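Local coordinates for protein putative citrate lyase, alfa subunit (Streptococcus mutans, PDB 2HJ0) that is probably the alpha subunit of a citrate lyase and folds around two largely parallel beta sheets, at residues T59-G64 and K93-A98; H161-F166 and Y199-V204; L254-Y259 and G281-A286; L367-L372 and M409-S414. All blocks are in the same frame, centred on the assembly; numbering follows the deposited sequence.

Interaction 1: T59-G64 and K93-A98; sequences TRLKDG and KDISIA
A beta-alpha-beta crossover, made of strand 66-69, helix 79-89 and strand 95-99, is where Asp63 and Gly64 meet Lys93 and Asp94, at the end of the large sheet from which both strands start. It illustrates how parallel neighbours can be tied together before their ladder begins. The loop has left helix 52-58 at Arg60, which ends it in a Schellman motif, and it then runs past the other segment. The main anchor joins a side chain to the backbone: Lys93 N donates to Asp63 OD2 over 3.0 Å, nearly straight at 162°. The donor reaches that oxygen from above the carboxylate plane, 59° out of it. Asp63 offers the oxygen because its CG sits beside the backbone N, anti to the carbonyl carbon (chi1 -71°). One residue on, Gly64 N makes a bent, weak bond of 2.9 Å to Asp94 O. The two acidic side chains part company here, for Asp94 OD1 accepts a hydrogen bond from Thr119 OG1, while Lys93 NZ reaches Asn115 O. Beneath these polar groups, Leu61 and Ile95 both pack on Ile67 of strand 66-69. Ile95 uses the end of its longer branch, CD1, which lies 4.5 Å from Leu61 CG and 3.4 Å from Lys62 O.

Interaction 2: H161-F166 and Y199-V204; sequences HIDVAF and YADQVV
The imidazole of His161 has water 1 over the centre of one face, 3.9 Å above its plane, and the carboxylate of Asp201 at its edge. The carboxylate is turned 57° against the ring, with OD1 of Asp201 near the ring plane beside CE1 of His161. His161 reaches this place with CG anti to its backbone N (chi1 -154°), and its NE2 is spent on Ser35 O; OD1 of Asp201 likewise accepts from Gln37 N. On the Phe166 ring, CG1 of Val164 rests against one face, 3.4 Å above the plane and offset toward the rim. Val204 runs alongside Phe166, pointing the same way, with its CB 3.8 Å from CD1 of the ring. Between these two rings the backbones form a parallel ladder within the large alpha/beta sheet, in which strand 164-169 lies between strands 202-207 and 66-69. Helix 191-199 leads into the second strand, as in a beta-alpha-beta crossover. Ala165 uses both its backbone groups: its N donates to Gln202 O over 2.8 Å, and its O accepts from Val204 N over 2.7 Å. Ahead of the strands, Ile162 O and Asp163 O take Asp201 N and Gln202 N. Water 1 extends the link, accepting from Ile162 N and donating weakly to Tyr199 O. On the face carrying Ala165 and Val203, CB of Ala165 meets CB of Ala200 at 3.8 Å. Carboxylate atoms Asp163 OD1 and Asp201 OD2 approach to 4.4 Å, like charges whose mutual cost is probably eased because Asp163 OD2 accepts from Thr66 N.

Interaction 3: L254-Y259 and G281-A286; sequences LLIAEY and GGASLA
Ala257 and Ala283, with CA atoms 4.8 Å apart, mark the place where the helical segments 254-259 and 282-286 come together, their axes 7.9 Å apart at the closest and crossing at -48°. Such closeness is what small residues at a helix crossing allow. CB of Ala257 points at the other helix, meeting CB of Ala286 at 3.8 Å and the backbone oxygen of Ala283 at 3.6 Å. Ala283 in turn directs its methyl toward the first helix, where it lies 4.2 Å from CB of Ile256. At the far side of the alanines, Leu254 starts off pointing away but bends its end back, bringing CD2 to 4.3 Å from CB of Ala286. Further along helix 282-297, Phe290 carries on the contact against Leu254 and Ala257. Near the start of the second helix, Gly281 O takes Ser284 OG at 2.8 Å and also Leu285 N. Both helices pack on the smaller of the two sheets, since Ile256 and Ala283 touch Ile413 of strand 409-413. No hydrogen bond spans the segments, so the fit between them rests on apolar contact and on the shape of three methyl groups.

Interaction 4: L367-L372 and M409-S414; sequences LDICVL and MSLVIS
Leu372 N donates to Leu411 O over 2.7 Å, almost straight at 170°, and this bond belongs to a parallel ladder between strands 369-372 and 409-413. On one side of it Leu411 N binds Cys370 O at 2.9 Å, and on the other Ile413 N binds Leu372 O at 2.9 Å. Toward the start of the strands the ladder slackens, and the bonds from Met409 N to Asp368 O and from Cys370 N to Met409 O are weak. With helix 400-406 between them, the strands form a beta-alpha-beta crossover in the smaller sheet. One face carries Ile369, Val371, selenomethionine Met409 and Leu411. There CD1 of Ile369 meets CD1 of Leu411 at 4.2 Å, and CG1 of Val371 meets CD1 of Ile413 at 3.8 Å; helix 251-265 packs on this side. Ile413 directs CG1 between its own N and carbonyl carbon (chi1 72°), which carries CD1 to Val371. The opposite face has Leu372 against helix 400-406, and SG of Cys370 3.5 Å from OG of Ser410. Because that hydroxyl is hydrogen-bonded to Ala404 O, the crossover helix meets its buried polarity, and backbone bonds and apolar side chains chiefly join the strands.

The four contacts fall into two pairs, on opposite sides of the chain's centre. Interactions 1 and 2 belong to the larger sheet; their centres are 11 Å apart, and they meet where Thr59 OG1 lies 3.5 Å from Val164 CG2 and Leu61 CD1 packs on the same methyl. Interactions 3 and 4 have centres 12 Å apart and show helices laid on a sheet: Ile256 CG2 reaches Ile413 CB at 3.7 Å, while Val371 CG1 packs on Ser284. Between the pairs nothing touches. Interaction 2 and interaction 4 stay about 21 Å apart at their nearest atoms, and the centres of interactions 1 and 3 are 44 Å apart.

Interaction 1: T59-G64 and K93-A98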
loop_
_atom_site.group_PDB
_atom_site.type_symbol
_atom_site.label_atom_id
_atom_site.label_comp_id
_atom_site.label_asym_id
_atom_site.label_seq_id
_atom_site.Cartn_x
_atom_site.Cartn_y
_atom_site.Cartn_z
ATOM N N THR A 59 4.011 8.342 22.721
ATOM C CA THR A 59 4.715 8.363 21.457
ATOM C C THR A 59 6.176 8.739 21.687
ATOM O O THR A 59 7.018 8.596 20.799
ATOM C CB THR A 59 4.013 9.325 20.510
ATOM O OG1 THR A 59 4.243 8.912 19.168
ATOM C CG2 THR A 59 4.505 10.725 20.701
ATOM N N ARG A 60 6.470 9.200 22.900
ATOM C CA ARG A 60 7.827 9.570 23.277
ATOM C C ARG A 60 8.403 10.799 22.573
ATOM O O ARG A 60 9.624 10.967 22.481
ATOM C CB ARG A 60 8.761 8.380 23.056
ATOM C CG ARG A 60 9.269 7.770 24.341
ATOM C CD ARG A 60 8.263 6.848 24.993
ATOM N NE ARG A 60 8.425 5.460 24.557
ATOM C CZ ARG A 60 9.539 4.739 24.710
ATOM N NH1 ARG A 60 9.585 3.478 24.275
ATOM N NH2 ARG A 60 10.610 5.276 25.290
ATOM N N LEU A 61 7.520 11.662 22.091
ATOM C CA LEU A 61 7.923 12.870 21.391
ATOM C C LEU A 61 8.842 13.716 22.253
ATOM O O LEU A 61 8.525 13.997 23.406
ATOM C CB LEU A 61 6.690 13.693 21.027
ATOM C CG LEU A 61 6.987 14.874 20.117
ATOM C CD1 LEU A 61 7.551 14.338 18.802
ATOM C CD2 LEU A 61 5.727 15.687 19.885
ATOM N N LYS A 62 9.981 14.121 21.703
ATOM C CA LYS A 62 10.910 14.953 22.454
ATOM C C LYS A 62 11.254 16.189 21.643
ATOM O O LYS A 62 10.778 16.358 20.522
ATOM C CB LYS A 62 12.177 14.164 22.800
ATOM C CG LYS A 62 11.881 12.908 23.626
ATOM C CD LYS A 62 13.129 12.195 24.186
ATOM C CE LYS A 62 13.979 11.530 23.099
ATOM N NZ LYS A 62 14.582 12.515 22.166
ATOM N N ASP A 63 12.063 17.064 22.223
ATOM C CA ASP A 63 12.463 18.280 21.535
ATOM C C ASP A 63 13.329 17.949 20.329
ATOM O O ASP A 63 14.099 16.985 20.343
ATOM C CB ASP A 63 13.243 19.194 22.478
ATOM C CG ASP A 63 12.367 19.826 23.556
ATOM O OD1 ASP A 63 12.917 20.633 24.342
ATOM O OD2 ASP A 63 11.145 19.529 23.625
ATOM N N GLY A 64 13.188 18.757 19.282
ATOM C CA GLY A 64 13.973 18.566 18.080
ATOM C C GLY A 64 13.440 17.554 17.085
ATOM O O GLY A 64 13.949 17.456 15.969
ATOM N N LYS A 93 9.388 21.862 22.917
ATOM C CA LYS A 93 9.795 22.896 21.971
ATOM C C LYS A 93 10.812 22.421 20.943
ATOM O O LYS A 93 11.246 21.269 20.965
ATOM C CB LYS A 93 10.363 24.115 22.710
ATOM C CG LYS A 93 9.331 24.934 23.489
ATOM C CD LYS A 93 9.881 26.309 23.887
ATOM C CE LYS A 93 8.820 27.160 24.575
ATOM N NZ LYS A 93 9.309 28.540 24.887
ATOM N N ASP A 94 11.171 23.329 20.036
ATOM C CA ASP A 94 12.132 23.053 18.974
ATOM C C ASP A 94 11.633 21.901 18.104
ATOM O O ASP A 94 12.408 21.030 17.694
ATOM C CB ASP A 94 13.494 22.715 19.591
ATOM C CG ASP A 94 14.617 22.663 18.562
ATOM O OD1 ASP A 94 14.706 23.586 17.713
ATOM O OD2 ASP A 94 15.424 21.700 18.620
ATOM N N ILE A 95 10.327 21.903 17.837
ATOM C CA ILE A 95 9.711 20.867 17.021
ATOM C C ILE A 95 9.758 21.248 15.561
ATOM O O ILE A 95 9.571 22.409 15.204
ATOM C CB ILE A 95 8.236 20.615 17.420
ATOM C CG1 ILE A 95 8.191 19.938 18.792
ATOM C CG2 ILE A 95 7.540 19.733 16.382
ATOM C CD1 ILE A 95 8.993 18.664 18.847
ATOM N N SER A 96 10.028 20.257 14.719
ATOM C CA SER A 96 10.099 20.480 13.281
ATOM C C SER A 96 8.768 20.052 12.662
ATOM O O SER A 96 8.374 18.894 12.748
ATOM C CB SER A 96 11.254 19.670 12.703
ATOM O OG SER A 96 11.624 20.201 11.458
ATOM N N ILE A 97 8.087 20.994 12.034
ATOM C CA ILE A 97 6.783 20.730 11.450
ATOM C C ILE A 97 6.866 20.363 9.947
ATOM O O ILE A 97 7.573 21.010 9.163
ATOM C CB ILE A 97 5.886 21.988 11.695
ATOM C CG1 ILE A 97 4.415 21.632 11.784
ATOM C CG2 ILE A 97 6.043 22.989 10.548
ATOM C CD1 ILE A 97 3.559 22.875 11.920
ATOM N N ALA A 98 6.167 19.303 9.554
ATOM C CA ALA A 98 6.180 18.880 8.158
ATOM C C ALA A 98 4.777 18.585 7.614
ATOM O O ALA A 98 4.486 17.470 7.174
ATOM C CB ALA A 98 7.085 17.661 7.985
#

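Interaction 2: H161-F166 and Y199-V204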
loop_
_atom_site.group_PDB
_atom_site.type_symbol
_atom_site.label_atom_id
_atom_site.label_comp_id
_atom_site.label_asym_id
_atom_site.label_seq_id
_atom_site.Cartn_x
_atom_site.Cartn_y
_atom_site.Cartn_z
ATOM N N HIS A 161 12.933 12.961 7.695
ATOM C CA HIS A 161 12.363 11.784 8.355
ATOM C C HIS A 161 11.350 12.144 9.437
ATOM O O HIS A 161 11.667 12.854 10.396
ATOM C CB HIS A 161 13.501 10.953 8.944
ATOM C CG HIS A 161 13.181 9.503 9.099
ATOM N ND1 HIS A 161 12.557 8.992 10.214
ATOM C CD2 HIS A 161 13.396 8.451 8.271
ATOM C CE1 HIS A 161 12.399 7.688 10.068
ATOM N NE2 HIS A 161 12.900 7.335 8.898
ATOM N N ILE A 162 10.135 11.630 9.295
ATOM C CA ILE A 162 9.084 11.936 10.247
ATOM C C ILE A 162 9.118 11.067 11.488
ATOM O O ILE A 162 9.073 9.844 11.402
ATOM C CB ILE A 162 7.704 11.805 9.588
ATOM C CG1 ILE A 162 7.667 12.634 8.305
ATOM C CG2 ILE A 162 6.618 12.296 10.538
ATOM C CD1 ILE A 162 6.403 12.423 7.476
ATOM N N ASP A 163 9.202 11.704 12.650
ATOM C CA ASP A 163 9.228 10.959 13.903
ATOM C C ASP A 163 7.825 10.505 14.258
ATOM O O ASP A 163 7.586 9.335 14.549
ATOM C CB ASP A 163 9.780 11.818 15.036
ATOM C CG ASP A 163 11.268 12.015 14.935
ATOM O OD1 ASP A 163 12.005 11.001 15.026
ATOM O OD2 ASP A 163 11.703 13.180 14.757
ATOM N N VAL A 164 6.891 11.443 14.239
ATOM C CA VAL A 164 5.521 11.116 14.565
ATOM C C VAL A 164 4.592 11.825 13.609
ATOM O O VAL A 164 4.695 13.036 13.403
ATOM C CB VAL A 164 5.151 11.555 15.989
ATOM C CG1 VAL A 164 3.718 11.150 16.303
ATOM C CG2 VAL A 164 6.101 10.942 16.979
ATOM N N ALA A 165 3.677 11.067 13.024
ATOM C CA ALA A 165 2.714 11.651 12.111
ATOM C C ALA A 165 1.345 11.636 12.764
ATOM O O ALA A 165 0.831 10.576 13.125
ATOM C CB ALA A 165 2.681 10.882 10.815
ATOM N N PHE A 166 0.766 12.819 12.933
ATOM C CA PHE A 166 -0.562 12.934 13.504
ATOM C C PHE A 166 -1.505 13.119 12.334
ATOM O O PHE A 166 -1.581 14.211 11.784
ATOM C CB PHE A 166 -0.611 14.132 14.425
ATOM C CG PHE A 166 0.295 14.006 15.602
ATOM C CD1 PHE A 166 -0.094 13.280 16.717
ATOM C CD2 PHE A 166 1.548 14.606 15.594
ATOM C CE1 PHE A 166 0.757 13.162 17.806
ATOM C CE2 PHE A 166 2.404 14.489 16.680
ATOM C CZ PHE A 166 2.014 13.771 17.784
ATOM N N TYR A 199 5.914 6.137 5.637
ATOM C CA TYR A 199 7.314 6.360 5.945
ATOM C C TYR A 199 7.638 6.858 7.352
ATOM O O TYR A 199 8.786 6.812 7.776
ATOM C CB TYR A 199 7.894 7.325 4.926
ATOM C CG TYR A 199 7.970 6.736 3.557
ATOM C CD1 TYR A 199 8.976 5.823 3.221
ATOM C CD2 TYR A 199 7.027 7.071 2.592
ATOM C CE1 TYR A 199 9.035 5.257 1.939
ATOM C CE2 TYR A 199 7.068 6.519 1.317
ATOM C CZ TYR A 199 8.071 5.613 0.992
ATOM O OH TYR A 199 8.112 5.066 -0.270
ATOM N N ALA A 200 6.634 7.344 8.067
ATOM C CA ALA A 200 6.841 7.858 9.413
ATOM C C ALA A 200 7.171 6.728 10.384
ATOM O O ALA A 200 6.747 5.581 10.190
ATOM C CB ALA A 200 5.588 8.609 9.888
ATOM N N ASP A 201 7.938 7.048 11.424
ATOM C CA ASP A 201 8.292 6.041 12.415
ATOM C C ASP A 201 7.074 5.654 13.242
ATOM O O ASP A 201 6.747 4.477 13.378
ATOM C CB ASP A 201 9.405 6.549 13.326
ATOM C CG ASP A 201 10.767 6.405 12.694
ATOM O OD1 ASP A 201 10.889 5.654 11.699
ATOM O OD2 ASP A 201 11.726 7.033 13.196
ATOM N N GLN A 202 6.415 6.659 13.797
ATOM C CA GLN A 202 5.223 6.435 14.572
ATOM C C GLN A 202 4.068 7.229 13.964
ATOM O O GLN A 202 4.219 8.405 13.597
ATOM C CB GLN A 202 5.453 6.833 16.026
ATOM C CG GLN A 202 5.988 5.698 16.841
ATOM C CD GLN A 202 5.920 5.979 18.297
ATOM O OE1 GLN A 202 6.584 6.880 18.794
ATOM N NE2 GLN A 202 5.110 5.211 19.008
ATOM N N VAL A 203 2.923 6.562 13.847
ATOM C CA VAL A 203 1.724 7.162 13.280
ATOM C C VAL A 203 0.583 7.168 14.288
ATOM O O VAL A 203 0.249 6.139 14.875
ATOM C CB VAL A 203 1.275 6.387 11.996
ATOM C CG1 VAL A 203 -0.122 6.819 11.558
ATOM C CG2 VAL A 203 2.280 6.627 10.867
ATOM N N VAL A 204 -0.002 8.343 14.489
ATOM C CA VAL A 204 -1.128 8.515 15.402
ATOM C C VAL A 204 -2.303 9.025 14.574
ATOM O O VAL A 204 -2.260 10.159 14.105
ATOM C CB VAL A 204 -0.819 9.579 16.478
ATOM C CG1 VAL A 204 -2.083 9.921 17.252
ATOM C CG2 VAL A 204 0.228 9.074 17.421
HETATM O O HOH W 1 9.411 9.502 7.767
#

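Interaction 3: L254-Y259 and G281-A286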
loop_
_atom_site.group_PDB
_atom_site.type_symbol
_atom_site.label_atom_id
_atom_site.label_comp_id
_atom_site.label_asym_id
_atom_site.label_seq_id
_atom_site.Cartn_x
_atom_site.Cartn_y
_atom_site.Cartn_z
ATOM N N LEU A 254 -14.404 33.200 -18.696
ATOM C CA LEU A 254 -15.001 32.245 -19.636
ATOM C C LEU A 254 -14.333 32.283 -21.015
ATOM O O LEU A 254 -14.241 31.262 -21.704
ATOM C CB LEU A 254 -16.505 32.499 -19.793
ATOM C CG LEU A 254 -17.406 31.957 -18.696
ATOM C CD1 LEU A 254 -18.829 32.376 -18.950
ATOM C CD2 LEU A 254 -17.280 30.449 -18.659
ATOM N N LEU A 255 -13.877 33.459 -21.420
ATOM C CA LEU A 255 -13.211 33.594 -22.700
ATOM C C LEU A 255 -11.865 32.897 -22.596
ATOM O O LEU A 255 -11.454 32.169 -23.498
ATOM C CB LEU A 255 -12.991 35.065 -23.030
ATOM C CG LEU A 255 -12.433 35.402 -24.413
ATOM C CD1 LEU A 255 -13.554 35.358 -25.416
ATOM C CD2 LEU A 255 -11.817 36.786 -24.395
ATOM N N ILE A 256 -11.181 33.128 -21.482
ATOM C CA ILE A 256 -9.882 32.519 -21.265
ATOM C C ILE A 256 -10.061 31.009 -21.255
ATOM O O ILE A 256 -9.299 30.282 -21.896
ATOM C CB ILE A 256 -9.236 33.006 -19.932
ATOM C CG1 ILE A 256 -8.968 34.514 -20.016
ATOM C CG2 ILE A 256 -7.924 32.275 -19.679
ATOM C CD1 ILE A 256 -8.428 35.129 -18.768
ATOM N N ALA A 257 -11.078 30.535 -20.547
ATOM C CA ALA A 257 -11.350 29.106 -20.492
ATOM C C ALA A 257 -11.566 28.570 -21.894
ATOM O O ALA A 257 -10.966 27.568 -22.273
ATOM C CB ALA A 257 -12.583 28.836 -19.647
ATOM N N GLU A 258 -12.419 29.246 -22.661
ATOM C CA GLU A 258 -12.714 28.800 -24.018
ATOM C C GLU A 258 -11.482 28.750 -24.906
ATOM O O GLU A 258 -11.304 27.790 -25.656
ATOM C CB GLU A 258 -13.796 29.670 -24.664
ATOM C CG GLU A 258 -14.084 29.266 -26.101
ATOM C CD GLU A 258 -15.495 29.602 -26.575
ATOM O OE1 GLU A 258 -15.935 30.767 -26.381
ATOM O OE2 GLU A 258 -16.155 28.695 -27.161
ATOM N N TYR A 259 -10.636 29.775 -24.829
ATOM C CA TYR A 259 -9.418 29.782 -25.629
ATOM C C TYR A 259 -8.563 28.585 -25.200
ATOM O O TYR A 259 -7.975 27.896 -26.038
ATOM C CB TYR A 259 -8.625 31.085 -25.434
ATOM C CG TYR A 259 -9.083 32.277 -26.270
ATOM C CD1 TYR A 259 -9.682 32.103 -27.523
ATOM C CD2 TYR A 259 -8.860 33.588 -25.832
ATOM C CE1 TYR A 259 -10.042 33.203 -28.311
ATOM C CE2 TYR A 259 -9.214 34.689 -26.611
ATOM C CZ TYR A 259 -9.802 34.494 -27.842
ATOM O OH TYR A 259 -10.165 35.598 -28.592
ATOM N N GLY A 281 -11.032 25.737 -9.918
ATOM C CA GLY A 281 -11.810 26.959 -9.824
ATOM C C GLY A 281 -11.384 27.951 -10.890
ATOM O O GLY A 281 -10.415 27.711 -11.610
ATOM N N GLY A 282 -12.098 29.064 -11.007
ATOM C CA GLY A 282 -11.733 30.047 -12.008
ATOM C C GLY A 282 -11.815 29.536 -13.433
ATOM O O GLY A 282 -12.565 28.608 -13.733
ATOM N N ALA A 283 -11.037 30.146 -14.317
ATOM C CA ALA A 283 -11.030 29.760 -15.722
ATOM C C ALA A 283 -10.426 28.375 -15.911
ATOM O O ALA A 283 -10.873 27.609 -16.761
ATOM C CB ALA A 283 -10.248 30.789 -16.539
ATOM N N SER A 284 -9.400 28.062 -15.125
ATOM C CA SER A 284 -8.746 26.761 -15.215
ATOM C C SER A 284 -9.751 25.626 -15.020
ATOM O O SER A 284 -9.572 24.530 -15.557
ATOM C CB SER A 284 -7.645 26.638 -14.165
ATOM O OG SER A 284 -8.215 26.592 -12.874
ATOM N N LEU A 285 -10.801 25.877 -14.247
ATOM C CA LEU A 285 -11.818 24.857 -14.028
ATOM C C LEU A 285 -12.843 24.881 -15.146
ATOM O O LEU A 285 -13.175 23.850 -15.702
ATOM C CB LEU A 285 -12.521 25.083 -12.687
ATOM C CG LEU A 285 -13.835 24.342 -12.398
ATOM C CD1 LEU A 285 -13.687 22.838 -12.509
ATOM C CD2 LEU A 285 -14.270 24.723 -11.009
ATOM N N ALA A 286 -13.326 26.073 -15.472
ATOM C CA ALA A 286 -14.333 26.243 -16.506
ATOM C C ALA A 286 -13.945 25.621 -17.837
ATOM O O ALA A 286 -14.804 25.199 -18.607
ATOM C CB ALA A 286 -14.626 27.718 -16.697
#

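Interaction 4: L367-L372 and M409-S414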
loop_
_atom_site.group_PDB
_atom_site.type_symbol
_atom_site.label_atom_id
_atom_site.label_comp_id
_atom_site.label_asym_id
_atom_site.label_seq_id
_atom_site.Cartn_x
_atom_site.Cartn_y
_atom_site.Cartn_z
ATOM N N LEU A 367 0.138 11.932 -18.080
ATOM C CA LEU A 367 -0.762 13.030 -18.340
ATOM C C LEU A 367 -0.458 13.715 -19.685
ATOM O O LEU A 367 0.681 14.106 -19.936
ATOM C CB LEU A 367 -0.638 14.012 -17.183
ATOM C CG LEU A 367 -1.650 15.137 -17.051
ATOM C CD1 LEU A 367 -3.072 14.586 -16.971
ATOM C CD2 LEU A 367 -1.305 15.936 -15.802
ATOM N N ASP A 368 -1.460 13.859 -20.551
ATOM C CA ASP A 368 -1.238 14.515 -21.842
ATOM C C ASP A 368 -1.311 16.034 -21.749
ATOM O O ASP A 368 -0.580 16.739 -22.444
ATOM C CB ASP A 368 -2.248 14.056 -22.911
ATOM C CG ASP A 368 -2.113 12.590 -23.264
ATOM O OD1 ASP A 368 -0.960 12.100 -23.394
ATOM O OD2 ASP A 368 -3.169 11.932 -23.428
ATOM N N ILE A 369 -2.194 16.552 -20.906
ATOM C CA ILE A 369 -2.291 17.999 -20.797
ATOM C C ILE A 369 -2.799 18.450 -19.427
ATOM O O ILE A 369 -3.581 17.761 -18.780
ATOM C CB ILE A 369 -3.187 18.562 -21.946
ATOM C CG1 ILE A 369 -2.982 20.058 -22.077
ATOM C CG2 ILE A 369 -4.665 18.266 -21.679
ATOM C CD1 ILE A 369 -3.802 20.869 -21.087
ATOM N N CYS A 370 -2.311 19.595 -18.974
ATOM C CA CYS A 370 -2.738 20.145 -17.709
ATOM C C CYS A 370 -3.016 21.641 -17.892
ATOM O O CYS A 370 -2.363 22.321 -18.693
ATOM C CB CYS A 370 -1.675 19.919 -16.620
ATOM S SG CYS A 370 -0.095 20.837 -16.858
ATOM N N VAL A 371 -4.002 22.135 -17.145
ATOM C CA VAL A 371 -4.406 23.531 -17.186
ATOM C C VAL A 371 -4.105 24.128 -15.813
ATOM O O VAL A 371 -4.737 23.775 -14.826
ATOM C CB VAL A 371 -5.914 23.636 -17.502
ATOM C CG1 VAL A 371 -6.318 25.096 -17.670
ATOM C CG2 VAL A 371 -6.237 22.843 -18.774
ATOM N N LEU A 372 -3.134 25.033 -15.759
ATOM C CA LEU A 372 -2.720 25.662 -14.510
ATOM C C LEU A 372 -2.976 27.164 -14.480
ATOM O O LEU A 372 -3.150 27.790 -15.527
ATOM C CB LEU A 372 -1.231 25.425 -14.307
ATOM C CG LEU A 372 -0.855 23.954 -14.400
ATOM C CD1 LEU A 372 0.649 23.790 -14.482
ATOM C CD2 LEU A 372 -1.430 23.240 -13.198
HETATM N N MSE A 409 1.830 18.623 -22.598
HETATM C CA MSE A 409 1.609 20.023 -22.926
HETATM C C MSE A 409 1.009 20.779 -21.752
HETATM O O MSE A 409 -0.126 20.527 -21.340
HETATM C CB MSE A 409 0.703 20.141 -24.145
HETATM C CG MSE A 409 0.381 21.568 -24.528
HETATM SE SE MSE A 409 -0.734 21.592 -26.111
HETATM C CE MSE A 409 -2.411 21.121 -25.309
ATOM N N SER A 410 1.792 21.715 -21.228
ATOM C CA SER A 410 1.384 22.526 -20.095
ATOM C C SER A 410 0.751 23.848 -20.488
ATOM O O SER A 410 1.342 24.635 -21.227
ATOM C CB SER A 410 2.587 22.800 -19.195
ATOM O OG SER A 410 2.894 21.664 -18.416
ATOM N N LEU A 411 -0.456 24.091 -19.985
ATOM C CA LEU A 411 -1.146 25.343 -20.259
ATOM C C LEU A 411 -1.218 26.167 -18.993
ATOM O O LEU A 411 -1.606 25.668 -17.941
ATOM C CB LEU A 411 -2.567 25.099 -20.757
ATOM C CG LEU A 411 -2.771 25.228 -22.259
ATOM C CD1 LEU A 411 -1.963 24.134 -22.951
ATOM C CD2 LEU A 411 -4.249 25.107 -22.596
ATOM N N VAL A 412 -0.817 27.426 -19.087
ATOM C CA VAL A 412 -0.893 28.324 -17.945
ATOM C C VAL A 412 -1.828 29.456 -18.376
ATOM O O VAL A 412 -1.451 30.347 -19.148
ATOM C CB VAL A 412 0.507 28.899 -17.551
ATOM C CG1 VAL A 412 0.357 29.969 -16.487
ATOM C CG2 VAL A 412 1.403 27.781 -17.031
ATOM N N ILE A 413 -3.067 29.397 -17.904
ATOM C CA ILE A 413 -4.031 30.422 -18.257
ATOM C C ILE A 413 -4.248 31.378 -17.103
ATOM O O ILE A 413 -4.226 30.980 -15.942
ATOM C CB ILE A 413 -5.389 29.805 -18.673
ATOM C CG1 ILE A 413 -6.111 29.228 -17.456
ATOM C CG2 ILE A 413 -5.168 28.706 -19.697
ATOM C CD1 ILE A 413 -7.495 28.734 -17.779
ATOM N N SER A 414 -4.443 32.649 -17.436
ATOM C CA SER A 414 -4.664 33.693 -16.436
ATOM C C SER A 414 -4.926 35.074 -17.047
ATOM O O SER A 414 -4.266 35.479 -18.010
ATOM C CB SER A 414 -3.474 33.807 -15.493
ATOM O OG SER A 414 -3.632 34.973 -14.709
#